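Local coordinates for protein thermosome subunit (Methanococcoides burtonii, PDB 3AQ1) that probably binds and hydrolyses ATP to help unfolded proteins fold, as a group II chaperonin of the TCP-1 family, at residues D173-V185 against Q253-R266. Sequence-based numbering, arbitrary orientation.
Sequences DKERSHPNMPEKV and QYYIEKAGIYAVRR
Met181 lies across the seam between helix 250-258 and strand 262-264, and its side chain runs straight out beyond CG. Met181 CB sits 3.7 Å from Ile261 O; CG rests against that same carbonyl and beside CG of Glu257; SD takes a weak hydrogen bond from Ala263 N (3.3 Å); CE ends on Ala263 CB. Met181 closes a type I turn that begins at His178, and the turn packs on the helix. With CG anti to the backbone N (chi1 -161°), the His178 ring is swung toward the helix, where Glu257 CB lies over one face and ND1 is 3.6 Å from Glu257 CG, while Gln253 NE2 approaches its edge and gives a weak bond to Ser177 O. ND1 also accepts Asn180 N within the turn, so an alanine in place of His178 would probably leave that N-H without its acceptor and open a gap beside Glu257. Ser177 N meets Ala263 O in a straight 2.9 Å bond, and a water joins Glu175 O to Arg265 N. Farther along, Arg176 CG sits over one face of the Tyr262 ring, a CH-pi contact. The Arg176 guanidinium donates from NH1 to Met181 O (2.7 Å) and forms a salt bridge with Glu303 through NH2, while the Tyr262 hydroxyl bonds Thr312. In what is probably the apical domain, this join has no salt bridge across it and so relies more on fit than charge.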
ATOM      1  N   ASP A 173      20.525   1.120  10.102  1.00 63.44           N
ATOM      2  CA  ASP A 173      21.893   1.033   9.606  1.00 60.99           C
ATOM      3  C   ASP A 173      22.780   2.099  10.256  1.00 58.81           C
ATOM      4  O   ASP A 173      23.203   3.055   9.605  1.00 63.91           O
ATOM      5  CB  ASP A 173      21.923   1.172   8.095  1.00 54.91           C
ATOM      6  CG  ASP A 173      23.253   0.797   7.516  1.00 58.19           C
ATOM      7  OD1 ASP A 173      23.976   0.050   8.201  1.00 62.14           O
ATOM      8  OD2 ASP A 173      23.572   1.241   6.389  1.00 60.65           O
ATOM      9  N   LYS A 174      23.043   1.924  11.547  1.00 46.47           N
ATOM     10  CA  LYS A 174      23.868   2.839  12.330  1.00 38.85           C
ATOM     11  C   LYS A 174      24.547   2.047  13.435  1.00 44.70           C
ATOM     12  O   LYS A 174      24.021   1.039  13.902  1.00 48.27           O
ATOM     13  CB  LYS A 174      23.019   3.966  12.913  1.00 43.17           C
ATOM     14  CG  LYS A 174      23.130   5.280  12.138  1.00 60.56           C
ATOM     15  CD  LYS A 174      24.485   5.937  12.373  1.00 57.95           C
ATOM     16  CE  LYS A 174      24.629   7.206  11.576  1.00 67.58           C
ATOM     17  NZ  LYS A 174      24.867   6.883  10.137  1.00 89.72           N
ATOM     18  N   GLU A 175      25.731   2.474  13.843  1.00 41.33           N
ATOM     19  CA  GLU A 175      26.402   1.747  14.902  1.00 45.46           C
ATOM     20  C   GLU A 175      26.553   2.599  16.157  1.00 41.88           C
ATOM     21  O   GLU A 175      26.110   3.743  16.177  1.00 37.85           O
ATOM     22  CB  GLU A 175      27.715   1.110  14.403  1.00 51.46           C
ATOM     23  CG  GLU A 175      28.842   2.040  14.103  1.00 63.43           C
ATOM     24  CD  GLU A 175      30.038   1.302  13.516  1.00 72.08           C
ATOM     25  OE1 GLU A 175      31.068   1.148  14.222  1.00 63.80           O
ATOM     26  OE2 GLU A 175      29.942   0.874  12.342  1.00 79.43           O
ATOM     27  N   ARG A 176      27.113   2.025  17.221  1.00 47.76           N
ATOM     28  CA  ARG A 176      27.324   2.772  18.460  1.00 35.78           C
ATOM     29  C   ARG A 176      28.266   3.919  18.163  1.00 44.48           C
ATOM     30  O   ARG A 176      29.244   3.737  17.425  1.00 51.79           O
ATOM     31  CB  ARG A 176      27.965   1.887  19.513  1.00 31.91           C
ATOM     32  CG  ARG A 176      27.053   0.900  20.153  1.00 43.88           C
ATOM     33  CD  ARG A 176      27.876  -0.078  20.939  1.00 40.09           C
ATOM     34  NE  ARG A 176      28.634  -0.935  20.042  1.00 43.51           N
ATOM     35  CZ  ARG A 176      29.666  -1.680  20.416  1.00 57.97           C
ATOM     36  NH1 ARG A 176      30.072  -1.656  21.672  1.00 57.62           N
ATOM     37  NH2 ARG A 176      30.297  -2.445  19.534  1.00 67.65           N
ATOM     38  N   SER A 177      27.994   5.087  18.742  1.00 32.01           N
ATOM     39  CA  SER A 177      28.826   6.260  18.483  1.00 39.90           C
ATOM     40  C   SER A 177      30.194   6.160  19.139  1.00 47.56           C
ATOM     41  O   SER A 177      31.169   6.762  18.656  1.00 55.62           O
ATOM     42  CB  SER A 177      28.140   7.552  18.926  1.00 35.30           C
ATOM     43  OG  SER A 177      28.042   7.591  20.332  1.00 54.63           O
ATOM     44  N   HIS A 178      30.252   5.428  20.250  1.00 46.98           N
ATOM     45  CA  HIS A 178      31.490   5.232  21.010  1.00 52.72           C
ATOM     46  C   HIS A 178      31.655   3.735  21.230  1.00 52.52           C
ATOM     47  O   HIS A 178      30.694   3.039  21.552  1.00 56.65           O
ATOM     48  CB  HIS A 178      31.440   5.987  22.351  1.00 50.41           C
ATOM     49  CG  HIS A 178      32.782   6.226  22.982  1.00 59.91           C
ATOM     50  ND1 HIS A 178      33.473   5.248  23.670  1.00 56.56           N
ATOM     51  CD2 HIS A 178      33.543   7.346  23.063  1.00 66.90           C
ATOM     52  CE1 HIS A 178      34.604   5.752  24.133  1.00 61.70           C
ATOM     53  NE2 HIS A 178      34.672   7.023  23.779  1.00 65.55           N
ATOM     54  N   PRO A 179      32.876   3.233  21.043  1.00 53.92           N
ATOM     55  CA  PRO A 179      33.134   1.790  21.052  1.00 58.08           C
ATOM     56  C   PRO A 179      33.049   1.178  22.449  1.00 65.87           C
ATOM     57  O   PRO A 179      32.949  -0.047  22.577  1.00 69.85           O
ATOM     58  CB  PRO A 179      34.567   1.683  20.525  1.00 47.40           C
ATOM     59  CG  PRO A 179      34.897   3.038  19.997  1.00 52.38           C
ATOM     60  CD  PRO A 179      34.093   4.006  20.771  1.00 53.73           C
ATOM     61  N   ASN A 180      33.085   2.003  23.489  1.00 55.63           N
ATOM     62  CA  ASN A 180      32.975   1.444  24.831  1.00 63.30           C
ATOM     63  C   ASN A 180      31.542   1.352  25.332  1.00 57.38           C
ATOM     64  O   ASN A 180      31.310   0.902  26.445  1.00 58.95           O
ATOM     65  CB  ASN A 180      33.891   2.164  25.829  1.00 66.49           C
ATOM     66  CG  ASN A 180      35.357   2.051  25.447  1.00 80.17           C
ATOM     67  OD1 ASN A 180      35.741   1.165  24.678  1.00 89.36           O
ATOM     68  ND2 ASN A 180      36.183   2.953  25.967  1.00 82.06           N
ATOM     69  N   MET A 181      30.585   1.756  24.499  1.00 51.32           N
ATOM     70  CA  MET A 181      29.175   1.600  24.836  1.00 46.30           C
ATOM     71  C   MET A 181      28.815   0.126  24.801  1.00 44.82           C
ATOM     72  O   MET A 181      29.426  -0.632  24.067  1.00 55.15           O
ATOM     73  CB  MET A 181      28.313   2.397  23.872  1.00 43.98           C
ATOM     74  CG  MET A 181      28.575   3.881  23.945  1.00 50.56           C
ATOM     75  SD  MET A 181      27.672   4.820  22.715  1.00 47.99           S
ATOM     76  CE  MET A 181      28.012   6.490  23.234  1.00 36.45           C
ATOM     77  N   PRO A 182      27.839  -0.296  25.612  1.00 40.76           N
ATOM     78  CA  PRO A 182      27.476  -1.719  25.688  1.00 44.48           C
ATOM     79  C   PRO A 182      26.951  -2.291  24.361  1.00 56.63           C
ATOM     80  O   PRO A 182      26.267  -1.592  23.613  1.00 60.46           O
ATOM     81  CB  PRO A 182      26.376  -1.742  26.772  1.00 37.48           C
ATOM     82  CG  PRO A 182      25.836  -0.349  26.799  1.00 31.71           C
ATOM     83  CD  PRO A 182      27.059   0.510  26.565  1.00 42.19           C
ATOM     84  N   GLU A 183      27.264  -3.552  24.077  1.00 57.34           N
ATOM     85  CA  GLU A 183      26.859  -4.150  22.809  1.00 61.90           C
ATOM     86  C   GLU A 183      25.383  -4.501  22.755  1.00 57.07           C
ATOM     87  O   GLU A 183      24.735  -4.345  21.725  1.00 56.52           O
ATOM     88  CB  GLU A 183      27.679  -5.393  22.514  1.00 70.33           C
ATOM     89  CG  GLU A 183      28.877  -5.128  21.638  1.00 85.08           C
ATOM     90  CD  GLU A 183      29.589  -6.404  21.232  1.00 94.24           C
ATOM     91  OE1 GLU A 183      28.928  -7.294  20.643  1.00 86.70           O
ATOM     92  OE2 GLU A 183      30.807  -6.508  21.508  1.00101.66           O
ATOM     93  N   LYS A 184      24.868  -5.006  23.863  1.00 56.39           N
ATOM     94  CA  LYS A 184      23.463  -5.349  23.972  1.00 55.89           C
ATOM     95  C   LYS A 184      22.896  -4.493  25.082  1.00 53.98           C
ATOM     96  O   LYS A 184      23.630  -4.019  25.935  1.00 53.27           O
ATOM     97  CB  LYS A 184      23.263  -6.832  24.331  1.00 48.37           C
ATOM     98  CG  LYS A 184      23.756  -7.821  23.305  1.00 56.46           C
ATOM     99  CD  LYS A 184      23.943  -9.236  23.890  1.00 74.61           C
ATOM    100  CE  LYS A 184      22.742 -10.160  23.675  1.00 77.72           C
ATOM    101  NZ  LYS A 184      21.577  -9.835  24.554  1.00 77.81           N
ATOM    102  N   VAL A 185      21.586  -4.288  25.057  1.00 49.98           N
ATOM    103  CA  VAL A 185      20.885  -3.711  26.178  1.00 38.46           C
ATOM    104  C   VAL A 185      19.537  -4.369  26.310  1.00 45.33           C
ATOM    105  O   VAL A 185      18.709  -4.242  25.426  1.00 53.74           O
ATOM    106  CB  VAL A 185      20.677  -2.221  26.015  1.00 35.76           C
ATOM    107  CG1 VAL A 185      19.917  -1.702  27.202  1.00 27.21           C
ATOM    108  CG2 VAL A 185      22.009  -1.513  25.908  1.00 31.54           C
ATOM    109  N   GLN A 253      29.891  12.247  24.602  1.00 54.73           N
ATOM    110  CA  GLN A 253      29.833  10.822  24.345  1.00 48.30           C
ATOM    111  C   GLN A 253      30.571  10.057  25.426  1.00 48.40           C
ATOM    112  O   GLN A 253      30.194   8.945  25.774  1.00 51.76           O
ATOM    113  CB  GLN A 253      30.420  10.487  22.993  1.00 57.00           C
ATOM    114  CG  GLN A 253      29.518  10.791  21.829  1.00 61.34           C
ATOM    115  CD  GLN A 253      30.095  10.257  20.549  1.00 54.39           C
ATOM    116  OE1 GLN A 253      30.006  10.884  19.504  1.00 64.69           O
ATOM    117  NE2 GLN A 253      30.713   9.097  20.634  1.00 43.51           N
ATOM    118  N   TYR A 254      31.622  10.661  25.964  1.00 44.22           N
ATOM    119  CA  TYR A 254      32.409  10.021  27.015  1.00 47.50           C
ATOM    120  C   TYR A 254      31.607   9.827  28.317  1.00 53.49           C
ATOM    121  O   TYR A 254      31.611   8.750  28.907  1.00 50.56           O
ATOM    122  CB  TYR A 254      33.698  10.806  27.275  1.00 44.81           C
ATOM    123  CG  TYR A 254      34.507  10.258  28.424  1.00 61.38           C
ATOM    124  CD1 TYR A 254      35.140   9.032  28.319  1.00 58.46           C
ATOM    125  CD2 TYR A 254      34.626  10.962  29.622  1.00 62.37           C
ATOM    126  CE1 TYR A 254      35.872   8.522  29.364  1.00 69.56           C
ATOM    127  CE2 TYR A 254      35.356  10.461  30.671  1.00 63.76           C
ATOM    128  CZ  TYR A 254      35.981   9.235  30.540  1.00 74.00           C
ATOM    129  OH  TYR A 254      36.723   8.710  31.577  1.00 78.52           O
ATOM    130  N   TYR A 255      30.915  10.878  28.745  1.00 54.75           N
ATOM    131  CA  TYR A 255      30.037  10.828  29.911  1.00 45.15           C
ATOM    132  C   TYR A 255      28.873   9.868  29.723  1.00 41.55           C
ATOM    133  O   TYR A 255      28.538   9.094  30.627  1.00 44.53           O
ATOM    134  CB  TYR A 255      29.512  12.228  30.232  1.00 41.13           C
ATOM    135  CG  TYR A 255      30.616  13.183  30.593  1.00 51.98           C
ATOM    136  CD1 TYR A 255      31.672  12.777  31.400  1.00 59.68           C
ATOM    137  CD2 TYR A 255      30.607  14.489  30.138  1.00 60.39           C
ATOM    138  CE1 TYR A 255      32.695  13.644  31.734  1.00 61.34           C
ATOM    139  CE2 TYR A 255      31.624  15.367  30.471  1.00 64.39           C
ATOM    140  CZ  TYR A 255      32.663  14.937  31.265  1.00 66.55           C
ATOM    141  OH  TYR A 255      33.671  15.811  31.588  1.00 79.38           O
ATOM    142  N   ILE A 256      28.253   9.935  28.548  1.00 44.16           N
ATOM    143  CA  ILE A 256      27.133   9.071  28.220  1.00 46.71           C
ATOM    144  C   ILE A 256      27.627   7.639  28.215  1.00 48.90           C
ATOM    145  O   ILE A 256      26.997   6.736  28.766  1.00 51.35           O
ATOM    146  CB  ILE A 256      26.527   9.440  26.851  1.00 50.36           C
ATOM    147  CG1 ILE A 256      25.969  10.860  26.898  1.00 50.80           C
ATOM    148  CG2 ILE A 256      25.421   8.473  26.471  1.00 42.50           C
ATOM    149  CD1 ILE A 256      25.381  11.308  25.605  1.00 45.42           C
ATOM    150  N   GLU A 257      28.784   7.450  27.603  1.00 50.67           N
ATOM    151  CA  GLU A 257      29.417   6.148  27.542  1.00 55.78           C
ATOM    152  C   GLU A 257      29.724   5.618  28.939  1.00 59.71           C
ATOM    153  O   GLU A 257      29.444   4.452  29.253  1.00 53.43           O
ATOM    154  CB  GLU A 257      30.697   6.244  26.723  1.00 55.73           C
ATOM    155  CG  GLU A 257      31.447   4.965  26.649  1.00 56.92           C
ATOM    156  CD  GLU A 257      32.471   4.848  27.729  1.00 56.82           C
ATOM    157  OE1 GLU A 257      33.357   5.724  27.801  1.00 55.75           O
ATOM    158  OE2 GLU A 257      32.393   3.870  28.498  1.00 69.26           O
ATOM    159  N   LYS A 258      30.298   6.472  29.781  1.00 53.67           N
ATOM    160  CA  LYS A 258      30.634   6.053  31.137  1.00 56.57           C
ATOM    161  C   LYS A 258      29.390   5.686  31.947  1.00 53.83           C
ATOM    162  O   LYS A 258      29.449   4.804  32.793  1.00 54.55           O
ATOM    163  CB  LYS A 258      31.545   7.066  31.859  1.00 58.71           C
ATOM    164  CG  LYS A 258      33.054   6.900  31.533  1.00 76.04           C
ATOM    165  CD  LYS A 258      33.539   5.484  31.880  1.00 84.64           C
ATOM    166  CE  LYS A 258      34.835   5.090  31.178  1.00 93.01           C
ATOM    167  NZ  LYS A 258      34.898   3.610  30.892  1.00 91.73           N
ATOM    168  N   ALA A 259      28.260   6.322  31.655  1.00 45.69           N
ATOM    169  CA  ALA A 259      27.003   5.955  32.303  1.00 39.32           C
ATOM    170  C   ALA A 259      26.363   4.630  31.810  1.00 47.16           C
ATOM    171  O   ALA A 259      25.284   4.251  32.264  1.00 48.43           O
ATOM    172  CB  ALA A 259      25.992   7.125  32.223  1.00 30.72           C
ATOM    173  N   GLY A 260      27.018   3.934  30.881  1.00 41.72           N
ATOM    174  CA  GLY A 260      26.516   2.663  30.372  1.00 33.11           C
ATOM    175  C   GLY A 260      25.447   2.788  29.289  1.00 45.31           C
ATOM    176  O   GLY A 260      24.653   1.865  29.051  1.00 40.28           O
ATOM    177  N   ILE A 261      25.441   3.930  28.613  1.00 47.82           N
ATOM    178  CA  ILE A 261      24.410   4.234  27.623  1.00 49.42           C
ATOM    179  C   ILE A 261      24.772   3.960  26.147  1.00 44.22           C
ATOM    180  O   ILE A 261      25.778   4.433  25.621  1.00 49.73           O
ATOM    181  CB  ILE A 261      23.876   5.675  27.807  1.00 47.23           C
ATOM    182  CG1 ILE A 261      23.300   5.837  29.215  1.00 38.45           C
ATOM    183  CG2 ILE A 261      22.800   5.972  26.797  1.00 39.29           C
ATOM    184  CD1 ILE A 261      22.659   7.182  29.452  1.00 38.58           C
ATOM    185  N   TYR A 262      23.922   3.169  25.502  1.00 41.63           N
ATOM    186  CA  TYR A 262      24.023   2.876  24.079  1.00 41.64           C
ATOM    187  C   TYR A 262      23.492   4.080  23.285  1.00 46.95           C
ATOM    188  O   TYR A 262      22.272   4.329  23.263  1.00 41.25           O
ATOM    189  CB  TYR A 262      23.180   1.634  23.765  1.00 31.30           C
ATOM    190  CG  TYR A 262      23.335   1.056  22.367  1.00 45.51           C
ATOM    191  CD1 TYR A 262      22.944   1.773  21.231  1.00 45.27           C
ATOM    192  CD2 TYR A 262      23.833  -0.228  22.187  1.00 43.87           C
ATOM    193  CE1 TYR A 262      23.071   1.225  19.962  1.00 38.34           C
ATOM    194  CE2 TYR A 262      23.963  -0.775  20.931  1.00 45.38           C
ATOM    195  CZ  TYR A 262      23.588  -0.048  19.825  1.00 43.27           C
ATOM    196  OH  TYR A 262      23.733  -0.625  18.591  1.00 40.11           O
ATOM    197  N   ALA A 263      24.393   4.836  22.655  1.00 35.00           N
ATOM    198  CA  ALA A 263      23.965   5.997  21.874  1.00 39.70           C
ATOM    199  C   ALA A 263      24.389   5.917  20.414  1.00 39.08           C
ATOM    200  O   ALA A 263      25.473   5.450  20.095  1.00 46.85           O
ATOM    201  CB  ALA A 263      24.445   7.306  22.506  1.00 36.57           C
ATOM    202  N   VAL A 264      23.520   6.365  19.522  1.00 31.43           N
ATOM    203  CA  VAL A 264      23.907   6.488  18.128  1.00 37.85           C
ATOM    204  C   VAL A 264      23.697   7.928  17.688  1.00 34.95           C
ATOM    205  O   VAL A 264      22.738   8.557  18.088  1.00 35.11           O
ATOM    206  CB  VAL A 264      23.152   5.492  17.205  1.00 40.13           C
ATOM    207  CG1 VAL A 264      22.856   4.183  17.935  1.00 32.21           C
ATOM    208  CG2 VAL A 264      21.882   6.078  16.766  1.00 48.36           C
ATOM    209  N   ARG A 265      24.612   8.448  16.877  1.00 39.72           N
ATOM    210  CA  ARG A 265      24.509   9.810  16.371  1.00 44.20           C
ATOM    211  C   ARG A 265      24.034   9.809  14.921  1.00 48.76           C
ATOM    212  O   ARG A 265      24.031   8.771  14.271  1.00 49.91           O
ATOM    213  CB  ARG A 265      25.861  10.509  16.462  1.00 46.89           C
ATOM    214  CG  ARG A 265      26.853  10.050  15.419  1.00 46.44           C
ATOM    215  CD  ARG A 265      28.303  10.401  15.781  1.00 62.24           C
ATOM    216  NE  ARG A 265      29.212   9.967  14.729  1.00 72.84           N
ATOM    217  CZ  ARG A 265      29.663  10.765  13.768  1.00 87.09           C
ATOM    218  NH1 ARG A 265      29.317  12.045  13.742  1.00 79.65           N
ATOM    219  NH2 ARG A 265      30.469  10.285  12.834  1.00105.24           N
ATOM    220  N   ARG A 266      23.635  10.984  14.436  1.00 46.30           N
ATOM    221  CA  ARG A 266      23.218  11.207  13.043  1.00 44.93           C
ATOM    222  C   ARG A 266      22.266  10.138  12.475  1.00 53.87           C
ATOM    223  O   ARG A 266      22.593   9.412  11.527  1.00 52.64           O
ATOM    224  CB  ARG A 266      24.442  11.426  12.139  1.00 46.25           C
ATOM    225  CG  ARG A 266      25.359  12.529  12.648  1.00 60.19           C
ATOM    226  CD  ARG A 266      26.232  13.168  11.572  1.00 75.74           C
ATOM    227  NE  ARG A 266      27.074  14.218  12.148  1.00 89.08           N
ATOM    228  CZ  ARG A 266      26.636  15.428  12.498  1.00 90.61           C
ATOM    229  NH1 ARG A 266      25.354  15.754  12.319  1.00 76.07           N
ATOM    230  NH2 ARG A 266      27.477  16.312  13.035  1.00 91.75           N
TER
HETATM  231  O   HOH W   1      26.509   6.438  16.233  1.00 42.86           O
HETATM  232  O   HOH W   2      29.769   1.723  28.474  1.00 39.95           O